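Local coordinates for complement C1r subcomponent (Homo sapiens, PDB 6F1D), which probably serves as the protease subcomponent of the C1 complex that cleaves and activates C1s at the start of the classical complement pathway, at residues L44-P49 / L65-N70. Numbering follows the deposited sequence.
Sequences LKFLEP and LQIYAN
I67 meets L44 and F46 on one side of its strand, while on the other side its neighbours Y68 and Q66 share the short polar bond of these segments: Y68 OH donates to Q66 OE1 at 2.8 Å. The hydroxyl stands above the amide carbonyl plane, 43° out of it, and therefore misses the lone-pair direction. The amide's NE2 is used as well, bonding to E76 on the adjoining strand 72-77, so both ends of the Q66 amide are held and its rotation is probably fixed.

No hydrogen bond crosses between the segments. The axes of the short stretches 44-46 and 65-69 run nearly antiparallel, at 165°, and come no closer than 12.1 Å, which is sheet-to-sheet spacing and not strand pairing. This is the core of the CUB beta sandwich: strand 40-46 belongs to one sheet, strand 64-69 to the other, and the contact packs their inner surfaces together. All four touching residues are buried.

F46 reaches furthest across. I67 CD1 sits at the edge of the ring, close to its plane, 3.8 Å from F46 CZ and 4.0 Å from F46 CE2. L65 CD2 approaches obliquely, 3.8 Å from F46 CE1; chi1 179° sets L65 CG anti to the backbone N, and from there CD2 is the branch that reaches the ring. Replacing the F46 ring with the lone methyl of an alanine is likely to leave I67 CD1 and L65 CD2 without their aromatic partner and open a gap between the sheets.

L44 and I67 meet more loosely, tip to tip, with L44 CD1 4.2 Å from I67 CG2. Around them, L110 and Y112 of strand 109-116 pack on F46 and L44 respectively, while L95 and F77 touch I67. The L65 side chain is about 12 Å from the bound calcium ion, whose ligands include E53, D63, D100 and S102.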
# COMPACT_ATOMS: atom_id res chain seq x y z
N LEU A 44 -3.95 -6.22 -7.15
CA LEU A 44 -3.93 -5.85 -5.73
C LEU A 44 -5.35 -5.76 -5.21
O LEU A 44 -6.24 -5.20 -5.89
CB LEU A 44 -3.25 -4.49 -5.51
CG LEU A 44 -1.90 -4.22 -6.15
CD1 LEU A 44 -1.47 -2.81 -5.74
CD2 LEU A 44 -0.90 -5.23 -5.66
N LYS A 45 -5.57 -6.31 -4.02
CA LYS A 45 -6.87 -6.29 -3.40
C LYS A 45 -6.72 -5.90 -1.93
O LYS A 45 -6.14 -6.65 -1.15
CB LYS A 45 -7.49 -7.68 -3.47
CG LYS A 45 -8.72 -7.73 -2.67
CD LYS A 45 -9.02 -9.13 -2.20
CE LYS A 45 -10.47 -9.19 -1.94
NZ LYS A 45 -11.32 -9.02 -3.16
N PHE A 46 -7.31 -4.79 -1.54
CA PHE A 46 -7.22 -4.41 -0.14
C PHE A 46 -8.28 -5.11 0.68
O PHE A 46 -9.42 -5.24 0.25
CB PHE A 46 -7.38 -2.91 -0.01
CG PHE A 46 -6.13 -2.17 -0.40
CD1 PHE A 46 -5.17 -1.89 0.56
CD2 PHE A 46 -5.88 -1.83 -1.71
CE1 PHE A 46 -3.97 -1.22 0.21
CE2 PHE A 46 -4.71 -1.16 -2.08
CZ PHE A 46 -3.76 -0.85 -1.11
N LEU A 47 -7.91 -5.45 1.91
CA LEU A 47 -8.81 -6.05 2.86
C LEU A 47 -9.44 -4.99 3.75
O LEU A 47 -9.04 -3.83 3.73
CB LEU A 47 -8.06 -7.08 3.69
CG LEU A 47 -7.68 -8.35 2.89
CD1 LEU A 47 -8.74 -8.73 1.87
CD2 LEU A 47 -6.38 -8.23 2.18
N GLU A 48 -10.46 -5.38 4.49
CA GLU A 48 -10.97 -4.50 5.53
C GLU A 48 -10.53 -4.99 6.90
O GLU A 48 -10.40 -6.19 7.11
CB GLU A 48 -12.51 -4.44 5.48
CG GLU A 48 -13.03 -3.99 4.13
CD GLU A 48 -14.54 -3.75 4.09
OE1 GLU A 48 -14.99 -2.98 3.21
OE2 GLU A 48 -15.28 -4.33 4.92
N PRO A 49 -10.29 -4.10 7.87
CA PRO A 49 -10.37 -2.65 7.84
C PRO A 49 -9.26 -1.98 7.06
O PRO A 49 -8.14 -2.47 6.92
CB PRO A 49 -10.26 -2.26 9.31
CG PRO A 49 -9.39 -3.35 9.87
CD PRO A 49 -9.96 -4.58 9.22
N LEU A 65 -0.85 6.70 1.38
CA LEU A 65 -0.39 5.47 0.72
C LEU A 65 -0.37 5.73 -0.80
O LEU A 65 -1.40 6.04 -1.39
CB LEU A 65 -1.32 4.29 1.04
CG LEU A 65 -0.89 2.99 0.34
CD1 LEU A 65 0.53 2.65 0.84
CD2 LEU A 65 -1.87 1.85 0.73
N GLN A 66 0.81 5.67 -1.41
CA GLN A 66 0.96 5.96 -2.83
C GLN A 66 1.34 4.66 -3.53
O GLN A 66 2.14 3.89 -2.99
CB GLN A 66 2.04 7.00 -3.07
CG GLN A 66 1.95 8.18 -2.17
CD GLN A 66 2.95 9.22 -2.56
OE1 GLN A 66 3.99 8.91 -3.17
NE2 GLN A 66 2.67 10.46 -2.20
N ILE A 67 0.75 4.41 -4.69
CA ILE A 67 0.98 3.16 -5.41
C ILE A 67 1.52 3.48 -6.81
O ILE A 67 0.97 4.34 -7.50
CB ILE A 67 -0.30 2.33 -5.50
CG1 ILE A 67 -0.83 2.11 -4.06
CG2 ILE A 67 -0.03 1.05 -6.30
CD1 ILE A 67 -1.94 1.06 -3.90
N TYR A 68 2.59 2.78 -7.20
CA TYR A 68 3.29 2.99 -8.46
C TYR A 68 3.32 1.67 -9.20
O TYR A 68 3.56 0.62 -8.60
CB TYR A 68 4.72 3.46 -8.27
CG TYR A 68 4.77 4.83 -7.66
CD1 TYR A 68 4.65 4.98 -6.27
CD2 TYR A 68 4.87 5.95 -8.43
CE1 TYR A 68 4.68 6.28 -5.68
CE2 TYR A 68 4.92 7.26 -7.85
CZ TYR A 68 4.81 7.38 -6.47
OH TYR A 68 4.82 8.61 -5.87
N ALA A 69 3.06 1.72 -10.49
CA ALA A 69 3.13 0.53 -11.33
C ALA A 69 4.18 0.83 -12.38
O ALA A 69 3.99 1.72 -13.21
CB ALA A 69 1.79 0.19 -11.98
N ASN A 70 5.27 0.07 -12.32
CA ASN A 70 6.46 0.32 -13.13
C ASN A 70 6.80 1.80 -13.18
O ASN A 70 7.05 2.38 -14.23
CB ASN A 70 6.29 -0.27 -14.52
CG ASN A 70 7.50 -1.08 -14.93
OD1 ASN A 70 8.64 -0.72 -14.60
ND2 ASN A 70 7.27 -2.20 -15.61